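Local coordinates for protein separin (Saccharomyces cerevisiae, PDB 5U1T) that cleaves the cohesin subunit MCD1/SCC1 as a caspase-like cysteine protease at the onset of anaphase, allowing sister chromatids to separate, at residues K609-Y614 with I625-C630; E681-H686 with A713-L718; L771-K776 with L786-S791. All coordinates share one frame; numbering follows the deposited sequence.

How the interactions relate
The three contacts follow one another along the chain, each closing before the next opens, and all belong to the helical part of separin, away from the active-site cysteine assigned by similarity. Interactions 1 and 3 lie 23 Å apart between centres yet meet directly: L786 CD1 of 786-791 packs 3.8 Å from Y614 CD1 of 609-614. Interaction 2 touches neither; its centre is 22 Å from that of interaction 1, with nearest atoms about 5 Å apart, and 19 Å from that of interaction 3, with nearest atoms about 10 Å apart. Helix 729-752 is common to interactions 2 and 3, touching side chains of both.

Interaction 1 (K609-Y614 with I625-C630); sequences KMLLCY and IELSLC
L612 and S628 mark the closest backbone approach, 7.9 Å between their CA atoms, on two short helical segments whose axes come within 10.9 Å and run nearly antiparallel, at 150° between their N-to-C directions. Helices 602-617 and 621-633 are consecutive and joined by a short turn, so the arrangement is an alpha-hairpin of the helical domain. Its interface here is leucine packing. L627 points at the partner helix, with CG anti to its backbone N (chi1 177°), and this sends its CD2 methyl between two neighbouring leucines. That methyl lies 3.7 Å from L611 CD2 and 3.6 Å from L612 CD2, and each pair of side chains meets at a slant rather than end on. L612 approaches differently: its CB leaves the helix to one flank, and CG anti to the carbonyl carbon (chi1 -71°) carries the terminal methyl inward. All four touching residues are buried. Helix 642-655 adds a further layer through Y648, which rests against L612, while L566 of helix 557-572 packs on L611. The polar atom at this interface, S628 OG, is satisfied by a hydrogen bond to the backbone oxygen of A645, and 3.8 Å from it lies L612 CD2.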
ATOM      1  N   LYS A 609      -6.076  -1.235  15.916  1.00 50.16           N
ATOM      2  CA  LYS A 609      -5.905  -1.545  14.507  1.00 53.05           C
ATOM      3  C   LYS A 609      -5.232  -0.385  13.772  1.00 57.93           C
ATOM      4  O   LYS A 609      -4.289  -0.597  12.999  1.00 59.94           O
ATOM      5  CB  LYS A 609      -7.243  -1.891  13.860  1.00 57.40           C
ATOM      6  CG  LYS A 609      -7.718  -3.295  14.206  1.00 61.14           C
ATOM      7  CD  LYS A 609      -9.220  -3.374  14.476  1.00 66.88           C
ATOM      8  CE  LYS A 609     -10.061  -2.771  13.357  1.00 57.18           C
ATOM      9  NZ  LYS A 609     -11.442  -3.317  13.409  1.00 63.71           N
ATOM     10  N   MET A 610      -5.677   0.838  14.042  1.00 55.35           N
ATOM     11  CA  MET A 610      -5.096   2.014  13.407  1.00 55.61           C
ATOM     12  C   MET A 610      -3.633   2.267  13.852  1.00 58.76           C
ATOM     13  O   MET A 610      -2.859   2.923  13.149  1.00 54.93           O
ATOM     14  CB  MET A 610      -5.973   3.231  13.691  1.00 45.89           C
ATOM     15  CG  MET A 610      -5.809   4.404  12.757  1.00 47.45           C
ATOM     16  SD  MET A 610      -5.355   4.039  11.028  1.00 64.95           S
ATOM     17  CE  MET A 610      -6.592   2.841  10.435  1.00 55.83           C
ATOM     18  N   LEU A 611      -3.268   1.730  15.016  1.00 56.79           N
ATOM     19  CA  LEU A 611      -1.967   1.991  15.635  1.00 54.32           C
ATOM     20  C   LEU A 611      -0.926   1.037  15.081  1.00 59.56           C
ATOM     21  O   LEU A 611       0.193   1.446  14.757  1.00 59.71           O
ATOM     22  CB  LEU A 611      -2.055   1.851  17.165  1.00 48.89           C
ATOM     23  CG  LEU A 611      -0.781   2.052  17.994  1.00 51.17           C
ATOM     24  CD1 LEU A 611      -0.265   3.472  17.858  1.00 48.88           C
ATOM     25  CD2 LEU A 611      -1.027   1.718  19.446  1.00 47.66           C
ATOM     26  N   LEU A 612      -1.309  -0.240  15.023  1.00 56.79           N
ATOM     27  CA  LEU A 612      -0.532  -1.282  14.382  1.00 51.15           C
ATOM     28  C   LEU A 612      -0.237  -0.882  12.942  1.00 53.57           C
ATOM     29  O   LEU A 612       0.911  -0.943  12.494  1.00 53.01           O
ATOM     30  CB  LEU A 612      -1.279  -2.612  14.412  1.00 48.01           C
ATOM     31  CG  LEU A 612      -1.432  -3.342  15.738  1.00 49.68           C
ATOM     32  CD1 LEU A 612      -2.199  -4.613  15.529  1.00 50.81           C
ATOM     33  CD2 LEU A 612      -0.088  -3.651  16.341  1.00 50.03           C
ATOM     34  N   CYS A 613      -1.275  -0.459  12.231  1.00 51.45           N
ATOM     35  CA  CYS A 613      -1.134  -0.029  10.853  1.00 50.39           C
ATOM     36  C   CYS A 613      -0.243   1.204  10.690  1.00 54.69           C
ATOM     37  O   CYS A 613       0.490   1.300   9.707  1.00 60.07           O
ATOM     38  CB  CYS A 613      -2.509   0.233  10.249  1.00 47.70           C
ATOM     39  SG  CYS A 613      -2.537   1.066   8.656  1.00 52.58           S
ATOM     40  N   TYR A 614      -0.266   2.139  11.629  1.00 49.46           N
ATOM     41  CA  TYR A 614       0.588   3.313  11.475  1.00 47.33           C
ATOM     42  C   TYR A 614       2.013   3.011  11.934  1.00 51.66           C
ATOM     43  O   TYR A 614       2.956   3.629  11.455  1.00 53.24           O
ATOM     44  CB  TYR A 614       0.036   4.506  12.241  1.00 45.81           C
ATOM     45  CG  TYR A 614       0.478   5.869  11.758  1.00 41.58           C
ATOM     46  CD1 TYR A 614       0.341   6.236  10.425  1.00 42.66           C
ATOM     47  CD2 TYR A 614       0.989   6.808  12.644  1.00 42.23           C
ATOM     48  CE1 TYR A 614       0.707   7.496   9.982  1.00 41.29           C
ATOM     49  CE2 TYR A 614       1.357   8.076  12.211  1.00 40.11           C
ATOM     50  CZ  TYR A 614       1.217   8.407  10.873  1.00 42.14           C
ATOM     51  OH  TYR A 614       1.581   9.652  10.419  1.00 48.87           O
ATOM     52  N   ILE A 625       6.397  -5.310  17.278  1.00 55.57           N
ATOM     53  CA  ILE A 625       6.531  -6.654  17.854  1.00 58.99           C
ATOM     54  C   ILE A 625       6.080  -6.646  19.317  1.00 56.51           C
ATOM     55  O   ILE A 625       5.348  -7.532  19.759  1.00 57.85           O
ATOM     56  CB  ILE A 625       7.993  -7.197  17.729  1.00 53.45           C
ATOM     57  CG1 ILE A 625       8.306  -7.475  16.261  1.00 59.20           C
ATOM     58  CG2 ILE A 625       8.183  -8.480  18.491  1.00 46.34           C
ATOM     59  CD1 ILE A 625       9.765  -7.744  15.972  1.00 56.54           C
ATOM     60  N   GLU A 626       6.492  -5.629  20.059  1.00 52.91           N
ATOM     61  CA  GLU A 626       6.210  -5.604  21.477  1.00 58.17           C
ATOM     62  C   GLU A 626       4.709  -5.407  21.747  1.00 65.59           C
ATOM     63  O   GLU A 626       4.116  -6.091  22.596  1.00 64.54           O
ATOM     64  CB  GLU A 626       7.025  -4.517  22.152  1.00 53.84           C
ATOM     65  CG  GLU A 626       6.679  -4.382  23.601  1.00 68.05           C
ATOM     66  CD  GLU A 626       7.198  -3.098  24.170  1.00 73.93           C
ATOM     67  OE1 GLU A 626       8.007  -2.448  23.453  1.00 69.72           O
ATOM     68  OE2 GLU A 626       6.794  -2.753  25.310  1.00 68.72           O
ATOM     69  N   LEU A 627       4.111  -4.481  21.001  1.00 58.99           N
ATOM     70  CA  LEU A 627       2.679  -4.262  21.012  1.00 55.97           C
ATOM     71  C   LEU A 627       1.939  -5.540  20.670  1.00 61.59           C
ATOM     72  O   LEU A 627       1.110  -5.999  21.464  1.00 68.98           O
ATOM     73  CB  LEU A 627       2.283  -3.149  20.036  1.00 54.04           C
ATOM     74  CG  LEU A 627       0.790  -2.839  19.890  1.00 54.78           C
ATOM     75  CD1 LEU A 627       0.087  -2.763  21.247  1.00 51.36           C
ATOM     76  CD2 LEU A 627       0.611  -1.550  19.159  1.00 51.15           C
ATOM     77  N   SER A 628       2.220  -6.107  19.500  1.00 59.19           N
ATOM     78  CA  SER A 628       1.528  -7.315  19.039  1.00 61.46           C
ATOM     79  C   SER A 628       1.609  -8.454  20.038  1.00 63.94           C
ATOM     80  O   SER A 628       0.612  -9.130  20.303  1.00 60.31           O
ATOM     81  CB  SER A 628       2.096  -7.793  17.704  1.00 58.59           C
ATOM     82  OG  SER A 628       1.454  -7.135  16.631  1.00 61.81           O
ATOM     83  N   LEU A 629       2.804  -8.674  20.578  1.00 63.74           N
ATOM     84  CA  LEU A 629       2.994  -9.744  21.543  1.00 66.24           C
ATOM     85  C   LEU A 629       2.139  -9.452  22.764  1.00 66.49           C
ATOM     86  O   LEU A 629       1.449 -10.330  23.278  1.00 67.54           O
ATOM     87  CB  LEU A 629       4.467  -9.895  21.936  1.00 63.56           C
ATOM     88  CG  LEU A 629       5.478 -10.432  20.909  1.00 62.97           C
ATOM     89  CD1 LEU A 629       6.820 -10.616  21.575  1.00 52.65           C
ATOM     90  CD2 LEU A 629       5.004 -11.723  20.254  1.00 58.74           C
ATOM     91  N   CYS A 630       2.168  -8.205  23.206  1.00 64.75           N
ATOM     92  CA  CYS A 630       1.424  -7.827  24.388  1.00 67.94           C
ATOM     93  C   CYS A 630      -0.098  -8.037  24.208  1.00 67.06           C
ATOM     94  O   CYS A 630      -0.765  -8.551  25.100  1.00 60.75           O
ATOM     95  CB  CYS A 630       1.737  -6.382  24.748  1.00 67.02           C
ATOM     96  SG  CYS A 630       0.884  -5.877  26.223  1.00 82.11           S
TER

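Interaction 2 (E681-H686 with A713-L718); sequences EQALLH and AMKPEL
A buried, mainly apolar contact joins A683 and L684 of helix 680-689 to K715 and L718 in the turn that follows helix 700-714. The backbones come nearest at L684 and L718, with CA atoms 6.8 Å apart. L718 supplies the principal methyl: its CD2 stands 3.8 Å from L684 CD2. The two leucine chains lie alongside each other, pointing contrary ways, and in both CG is anti to the carbonyl carbon (chi1 -86° in L684, -71° in L718), a setting that turns their branched ends inward although neither CB aims straight at the other segment. The same L718 methyl also reaches A683 CB, at 4.2 Å. In fold terms, this is packing within the helical domain, where 716-718 forms a single 3-10 turn closed by a 2.8 Å hydrogen bond from L718 N to K715 O; that turn sets K715 and L718 side by side against the helix. A683 CB lies against the aliphatic part of K715, 4.1 Å from CG, while the bend at chi2 (69°) directs the rest of the lysine chain past the methyl. Beyond it, the backbone oxygens of L675 and A678 both accept from the ammonium group of this buried lysine. Helix 729-752 flanks the leucine pair, L738 touching both L684 and L718. E717 OE2 makes a long salt bridge, 3.9 Å from K715 NZ.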
ATOM      1  N   GLU A 681     -13.079 -10.066   5.721  1.00 77.39           N
ATOM      2  CA  GLU A 681     -12.092  -9.180   6.321  1.00 78.23           C
ATOM      3  C   GLU A 681     -10.931  -9.960   6.943  1.00 79.66           C
ATOM      4  O   GLU A 681      -9.771  -9.579   6.797  1.00 77.90           O
ATOM      5  CB  GLU A 681     -12.730  -8.267   7.367  1.00 80.22           C
ATOM      6  CG  GLU A 681     -12.302  -6.823   7.178  1.00 85.42           C
ATOM      7  CD  GLU A 681     -12.441  -5.955   8.432  1.00101.80           C
ATOM      8  OE1 GLU A 681     -13.356  -6.207   9.277  1.00107.46           O
ATOM      9  OE2 GLU A 681     -11.625  -5.000   8.554  1.00100.83           O
ATOM     10  N   GLN A 682     -11.236 -11.056   7.627  1.00 73.85           N
ATOM     11  CA  GLN A 682     -10.187 -11.845   8.235  1.00 71.69           C
ATOM     12  C   GLN A 682      -9.377 -12.592   7.180  1.00 70.67           C
ATOM     13  O   GLN A 682      -8.181 -12.803   7.344  1.00 68.82           O
ATOM     14  CB  GLN A 682     -10.777 -12.814   9.251  1.00 77.62           C
ATOM     15  CG  GLN A 682     -10.846 -12.226  10.648  1.00 85.06           C
ATOM     16  CD  GLN A 682     -11.787 -11.014  10.745  1.00 94.33           C
ATOM     17  OE1 GLN A 682     -12.962 -11.075  10.332  1.00 91.15           O
ATOM     18  NE2 GLN A 682     -11.271  -9.904  11.296  1.00 93.46           N
ATOM     19  N   ALA A 683     -10.033 -12.982   6.093  1.00 75.56           N
ATOM     20  CA  ALA A 683      -9.374 -13.710   5.016  1.00 68.66           C
ATOM     21  C   ALA A 683      -8.432 -12.790   4.258  1.00 70.39           C
ATOM     22  O   ALA A 683      -7.346 -13.194   3.845  1.00 67.54           O
ATOM     23  CB  ALA A 683     -10.396 -14.310   4.079  1.00 67.62           C
ATOM     24  N   LEU A 684      -8.861 -11.546   4.071  1.00 70.25           N
ATOM     25  CA  LEU A 684      -8.008 -10.547   3.462  1.00 62.09           C
ATOM     26  C   LEU A 684      -6.786 -10.357   4.341  1.00 67.13           C
ATOM     27  O   LEU A 684      -5.655 -10.250   3.854  1.00 69.23           O
ATOM     28  CB  LEU A 684      -8.756  -9.230   3.269  1.00 59.10           C
ATOM     29  CG  LEU A 684      -9.581  -9.070   1.986  1.00 62.54           C
ATOM     30  CD1 LEU A 684     -10.523  -7.872   2.099  1.00 66.76           C
ATOM     31  CD2 LEU A 684      -8.691  -8.926   0.758  1.00 57.44           C
ATOM     32  N   LEU A 685      -7.015 -10.342   5.645  1.00 66.54           N
ATOM     33  CA  LEU A 685      -5.935 -10.124   6.586  1.00 66.22           C
ATOM     34  C   LEU A 685      -4.931 -11.268   6.575  1.00 63.36           C
ATOM     35  O   LEU A 685      -3.731 -11.051   6.517  1.00 67.79           O
ATOM     36  CB  LEU A 685      -6.494  -9.939   7.981  1.00 68.57           C
ATOM     37  CG  LEU A 685      -5.551  -9.205   8.917  1.00 68.73           C
ATOM     38  CD1 LEU A 685      -5.462  -7.775   8.445  1.00 55.91           C
ATOM     39  CD2 LEU A 685      -6.071  -9.307  10.354  1.00 73.81           C
ATOM     40  N   HIS A 686      -5.436 -12.488   6.632  1.00 63.84           N
ATOM     41  CA  HIS A 686      -4.595 -13.664   6.575  1.00 66.84           C
ATOM     42  C   HIS A 686      -3.774 -13.686   5.262  1.00 70.70           C
ATOM     43  O   HIS A 686      -2.550 -13.878   5.276  1.00 66.36           O
ATOM     44  CB  HIS A 686      -5.479 -14.910   6.728  1.00 68.02           C
ATOM     45  CG  HIS A 686      -4.736 -16.211   6.655  1.00 81.50           C
ATOM     46  ND1 HIS A 686      -3.467 -16.381   7.164  1.00 82.63           N
ATOM     47  CD2 HIS A 686      -5.097 -17.414   6.139  1.00 83.75           C
ATOM     48  CE1 HIS A 686      -3.073 -17.628   6.956  1.00 85.44           C
ATOM     49  NE2 HIS A 686      -4.045 -18.276   6.341  1.00 83.12           N
ATOM     50  N   ALA A 713      -9.233 -20.891  -5.194  1.00 76.62           N
ATOM     51  CA  ALA A 713     -10.150 -22.028  -5.156  1.00 78.44           C
ATOM     52  C   ALA A 713     -10.940 -22.084  -3.846  1.00 81.44           C
ATOM     53  O   ALA A 713     -11.929 -22.826  -3.715  1.00 87.02           O
ATOM     54  CB  ALA A 713      -9.386 -23.327  -5.369  1.00 71.91           C
ATOM     55  N   MET A 714     -10.507 -21.281  -2.880  1.00 78.09           N
ATOM     56  CA  MET A 714     -11.035 -21.376  -1.532  1.00 71.66           C
ATOM     57  C   MET A 714     -11.647 -20.095  -1.048  1.00 77.66           C
ATOM     58  O   MET A 714     -12.448 -20.102  -0.118  1.00 84.34           O
ATOM     59  CB  MET A 714      -9.931 -21.803  -0.580  1.00 73.44           C
ATOM     60  CG  MET A 714      -9.415 -23.197  -0.888  1.00 72.22           C
ATOM     61  SD  MET A 714      -8.150 -23.671   0.284  1.00 79.69           S
ATOM     62  CE  MET A 714      -7.151 -22.176   0.336  1.00 79.30           C
ATOM     63  N   LYS A 715     -11.259 -18.989  -1.658  1.00 76.54           N
ATOM     64  CA  LYS A 715     -11.838 -17.709  -1.298  1.00 70.04           C
ATOM     65  C   LYS A 715     -11.892 -16.821  -2.537  1.00 71.16           C
ATOM     66  O   LYS A 715     -11.164 -15.826  -2.627  1.00 72.22           O
ATOM     67  CB  LYS A 715     -11.024 -17.054  -0.178  1.00 71.91           C
ATOM     68  CG  LYS A 715     -11.837 -16.207   0.795  1.00 76.30           C
ATOM     69  CD  LYS A 715     -12.762 -17.071   1.656  1.00 80.65           C
ATOM     70  CE  LYS A 715     -13.668 -16.243   2.580  1.00 78.71           C
ATOM     71  NZ  LYS A 715     -14.702 -17.093   3.244  1.00 82.13           N
ATOM     72  N   PRO A 716     -12.757 -17.185  -3.502  1.00 76.39           N
ATOM     73  CA  PRO A 716     -12.854 -16.500  -4.798  1.00 74.70           C
ATOM     74  C   PRO A 716     -13.000 -14.988  -4.651  1.00 70.84           C
ATOM     75  O   PRO A 716     -12.402 -14.226  -5.412  1.00 72.01           O
ATOM     76  CB  PRO A 716     -14.123 -17.105  -5.424  1.00 67.65           C
ATOM     77  CG  PRO A 716     -14.274 -18.410  -4.783  1.00 68.31           C
ATOM     78  CD  PRO A 716     -13.778 -18.237  -3.373  1.00 75.67           C
ATOM     79  N   GLU A 717     -13.773 -14.565  -3.660  1.00 68.79           N
ATOM     80  CA  GLU A 717     -14.079 -13.155  -3.510  1.00 77.38           C
ATOM     81  C   GLU A 717     -12.831 -12.361  -3.121  1.00 73.18           C
ATOM     82  O   GLU A 717     -12.862 -11.130  -3.088  1.00 70.92           O
ATOM     83  CB  GLU A 717     -15.208 -12.940  -2.483  1.00 76.76           C
ATOM     84  CG  GLU A 717     -14.938 -13.533  -1.105  1.00 78.43           C
ATOM     85  CD  GLU A 717     -15.398 -14.993  -0.949  1.00 83.94           C
ATOM     86  OE1 GLU A 717     -15.104 -15.830  -1.834  1.00 84.16           O
ATOM     87  OE2 GLU A 717     -16.052 -15.312   0.075  1.00 90.07           O
ATOM     88  N   LEU A 718     -11.731 -13.059  -2.842  1.00 69.13           N
ATOM     89  CA  LEU A 718     -10.455 -12.390  -2.606  1.00 66.11           C
ATOM     90  C   LEU A 718      -9.934 -11.844  -3.916  1.00 64.01           C
ATOM     91  O   LEU A 718      -9.017 -11.031  -3.951  1.00 62.39           O
ATOM     92  CB  LEU A 718      -9.419 -13.338  -1.995  1.00 66.04           C
ATOM     93  CG  LEU A 718      -9.593 -13.790  -0.551  1.00 65.10           C
ATOM     94  CD1 LEU A 718      -8.395 -14.597  -0.111  1.00 58.48           C
ATOM     95  CD2 LEU A 718      -9.801 -12.584   0.347  1.00 65.41           C
TER

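Interaction 3 (L771-K776 with L786-S791); sequences LSLLKK and LALLKS
L788 meets L773 and L774 across two consecutive helices, 756-775 and 782-805, linked by a short connection in an alpha-hairpin of the helical domain. The backbones stay well apart, 9.0 Å between the CA atoms of L773 and L788, leaving the gap to be bridged by side chains. Apolar packing makes up the contact, and it converges on one methyl group. L788 extends toward the partner with CG anti to its backbone N (chi1 -176°), and its CD2 touches L774 CD2 at 3.4 Å and L773 CD2 at 3.8 Å. The two leucines receive it differently. L773 also points across and runs beside L788 with reversed heading, whereas L774 leaves its helix to the flank and swings its terminal methyl in to meet L788 at an angle. Around this cluster, I736 and L737 of helix 729-752 pack on L773. Another protein chain supplies polar partners: the carbonyl oxygens of L774 and K776 each accept a hydrogen bond from a basic side chain of it, an acidic one packs on L774, and an apolar one on L788. Between the two segments the contact rests on three buried leucines alone, so it sets no hydrogen-bond direction and depends on methyl packing.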
ATOM      1  N   LEU A 771      -4.602   2.416 -10.471  1.00 68.67           N
ATOM      2  CA  LEU A 771      -5.202   3.526 -11.134  1.00 70.02           C
ATOM      3  C   LEU A 771      -6.689   3.345 -11.104  1.00 74.80           C
ATOM      4  O   LEU A 771      -7.424   4.289 -11.000  1.00 75.18           O
ATOM      5  CB  LEU A 771      -4.707   3.601 -12.555  1.00 69.07           C
ATOM      6  CG  LEU A 771      -4.700   5.010 -13.091  1.00 75.83           C
ATOM      7  CD1 LEU A 771      -3.872   5.891 -12.194  1.00 71.11           C
ATOM      8  CD2 LEU A 771      -4.129   4.990 -14.482  1.00 76.62           C
ATOM      9  N   SER A 772      -7.138   2.115 -11.197  1.00 73.64           N
ATOM     10  CA  SER A 772      -8.557   1.844 -11.151  1.00 73.72           C
ATOM     11  C   SER A 772      -9.094   1.925  -9.744  1.00 74.14           C
ATOM     12  O   SER A 772     -10.254   2.202  -9.543  1.00 77.62           O
ATOM     13  CB  SER A 772      -8.891   0.509 -11.811  1.00 66.64           C
ATOM     14  OG  SER A 772      -8.990  -0.525 -10.867  1.00 76.88           O
ATOM     15  N   LEU A 773      -8.233   1.712  -8.765  1.00 72.86           N
ATOM     16  CA  LEU A 773      -8.623   1.795  -7.372  1.00 70.56           C
ATOM     17  C   LEU A 773      -8.854   3.231  -6.986  1.00 73.67           C
ATOM     18  O   LEU A 773      -9.689   3.528  -6.170  1.00 78.12           O
ATOM     19  CB  LEU A 773      -7.540   1.216  -6.495  1.00 66.36           C
ATOM     20  CG  LEU A 773      -7.873   1.037  -5.032  1.00 63.25           C
ATOM     21  CD1 LEU A 773      -6.993  -0.039  -4.464  1.00 63.54           C
ATOM     22  CD2 LEU A 773      -7.638   2.319  -4.291  1.00 60.28           C
ATOM     23  N   LEU A 774      -8.115   4.138  -7.590  1.00 70.42           N
ATOM     24  CA  LEU A 774      -8.274   5.535  -7.308  1.00 71.58           C
ATOM     25  C   LEU A 774      -9.486   6.114  -7.986  1.00 77.31           C
ATOM     26  O   LEU A 774      -9.986   7.129  -7.572  1.00 79.64           O
ATOM     27  CB  LEU A 774      -7.061   6.297  -7.788  1.00 70.17           C
ATOM     28  CG  LEU A 774      -5.782   5.987  -7.052  1.00 72.10           C
ATOM     29  CD1 LEU A 774      -4.635   6.691  -7.717  1.00 72.58           C
ATOM     30  CD2 LEU A 774      -5.886   6.406  -5.608  1.00 64.62           C
ATOM     31  N   LYS A 775      -9.981   5.474  -9.019  1.00 78.86           N
ATOM     32  CA  LYS A 775     -11.129   6.028  -9.694  1.00 79.63           C
ATOM     33  C   LYS A 775     -12.424   5.657  -9.011  1.00 82.04           C
ATOM     34  O   LYS A 775     -13.446   6.257  -9.248  1.00 87.81           O
ATOM     35  CB  LYS A 775     -11.123   5.658 -11.161  1.00 78.27           C
ATOM     36  CG  LYS A 775     -10.260   6.591 -11.981  1.00 80.34           C
ATOM     37  CD  LYS A 775      -9.321   5.806 -12.875  1.00 85.20           C
ATOM     38  CE  LYS A 775      -9.932   4.462 -13.266  1.00 91.05           C
ATOM     39  NZ  LYS A 775      -9.333   3.856 -14.494  1.00 95.03           N
ATOM     40  N   LYS A 776     -12.379   4.658  -8.158  1.00 81.85           N
ATOM     41  CA  LYS A 776     -13.552   4.290  -7.404  1.00 82.75           C
ATOM     42  C   LYS A 776     -13.998   5.515  -6.635  1.00 89.20           C
ATOM     43  O   LYS A 776     -13.200   6.206  -6.029  1.00 89.68           O
ATOM     44  CB  LYS A 776     -13.200   3.219  -6.392  1.00 78.54           C
ATOM     45  CG  LYS A 776     -13.453   1.801  -6.840  1.00 72.80           C
ATOM     46  CD  LYS A 776     -13.430   1.662  -8.340  1.00 74.00           C
ATOM     47  CE  LYS A 776     -13.045   0.258  -8.736  1.00 71.70           C
ATOM     48  NZ  LYS A 776     -13.399   0.019 -10.149  1.00 82.68           N
ATOM     49  N   LEU A 786      -2.742   4.481   3.140  1.00 51.56           N
ATOM     50  CA  LEU A 786      -1.377   4.162   3.485  1.00 49.38           C
ATOM     51  C   LEU A 786      -0.972   2.885   2.776  1.00 53.38           C
ATOM     52  O   LEU A 786       0.155   2.767   2.318  1.00 55.70           O
ATOM     53  CB  LEU A 786      -1.210   4.016   5.004  1.00 53.59           C
ATOM     54  CG  LEU A 786      -1.548   5.227   5.871  1.00 52.06           C
ATOM     55  CD1 LEU A 786      -1.450   4.876   7.348  1.00 47.54           C
ATOM     56  CD2 LEU A 786      -0.689   6.440   5.530  1.00 45.13           C
ATOM     57  N   ALA A 787      -1.896   1.932   2.689  1.00 55.91           N
ATOM     58  CA  ALA A 787      -1.628   0.666   2.009  1.00 53.92           C
ATOM     59  C   ALA A 787      -1.202   0.937   0.575  1.00 57.72           C
ATOM     60  O   ALA A 787      -0.202   0.409   0.101  1.00 61.27           O
ATOM     61  CB  ALA A 787      -2.850  -0.224   2.026  1.00 51.47           C
ATOM     62  N   LEU A 788      -1.980   1.791  -0.084  1.00 55.02           N
ATOM     63  CA  LEU A 788      -1.801   2.167  -1.471  1.00 55.96           C
ATOM     64  C   LEU A 788      -0.540   2.999  -1.688  1.00 59.13           C
ATOM     65  O   LEU A 788       0.052   2.962  -2.757  1.00 60.28           O
ATOM     66  CB  LEU A 788      -3.026   2.942  -1.941  1.00 45.01           C
ATOM     67  CG  LEU A 788      -3.032   3.334  -3.404  1.00 54.09           C
ATOM     68  CD1 LEU A 788      -2.912   2.079  -4.238  1.00 53.39           C
ATOM     69  CD2 LEU A 788      -4.325   4.058  -3.693  1.00 61.72           C
ATOM     70  N   LEU A 789      -0.146   3.767  -0.676  1.00 58.75           N
ATOM     71  CA  LEU A 789       1.086   4.527  -0.739  1.00 56.86           C
ATOM     72  C   LEU A 789       2.275   3.579  -0.756  1.00 54.93           C
ATOM     73  O   LEU A 789       3.170   3.701  -1.586  1.00 55.72           O
ATOM     74  CB  LEU A 789       1.177   5.488   0.438  1.00 52.18           C
ATOM     75  CG  LEU A 789       0.432   6.797   0.201  1.00 56.94           C
ATOM     76  CD1 LEU A 789       0.503   7.693   1.429  1.00 52.71           C
ATOM     77  CD2 LEU A 789       1.000   7.512  -1.024  1.00 56.40           C
ATOM     78  N   LYS A 790       2.266   2.624   0.165  1.00 55.71           N
ATOM     79  CA  LYS A 790       3.327   1.639   0.267  1.00 54.03           C
ATOM     80  C   LYS A 790       3.404   0.847  -1.042  1.00 57.52           C
ATOM     81  O   LYS A 790       4.480   0.622  -1.585  1.00 58.18           O
ATOM     82  CB  LYS A 790       3.093   0.716   1.470  1.00 51.10           C
ATOM     83  CG  LYS A 790       3.699   1.226   2.781  1.00 60.27           C
ATOM     84  CD  LYS A 790       5.265   1.336   2.687  1.00 69.29           C
ATOM     85  CE  LYS A 790       5.959   1.716   4.044  1.00 63.07           C
ATOM     86  NZ  LYS A 790       7.467   1.868   3.923  1.00 71.16           N
ATOM     87  N   SER A 791       2.250   0.466  -1.565  1.00 59.01           N
ATOM     88  CA  SER A 791       2.188  -0.345  -2.770  1.00 56.17           C
ATOM     89  C   SER A 791       2.603   0.388  -4.038  1.00 56.95           C
ATOM     90  O   SER A 791       3.215  -0.201  -4.931  1.00 56.08           O
ATOM     91  CB  SER A 791       0.782  -0.899  -2.952  1.00 54.14           C
ATOM     92  OG  SER A 791       0.694  -2.190  -2.394  1.00 63.16           O
TER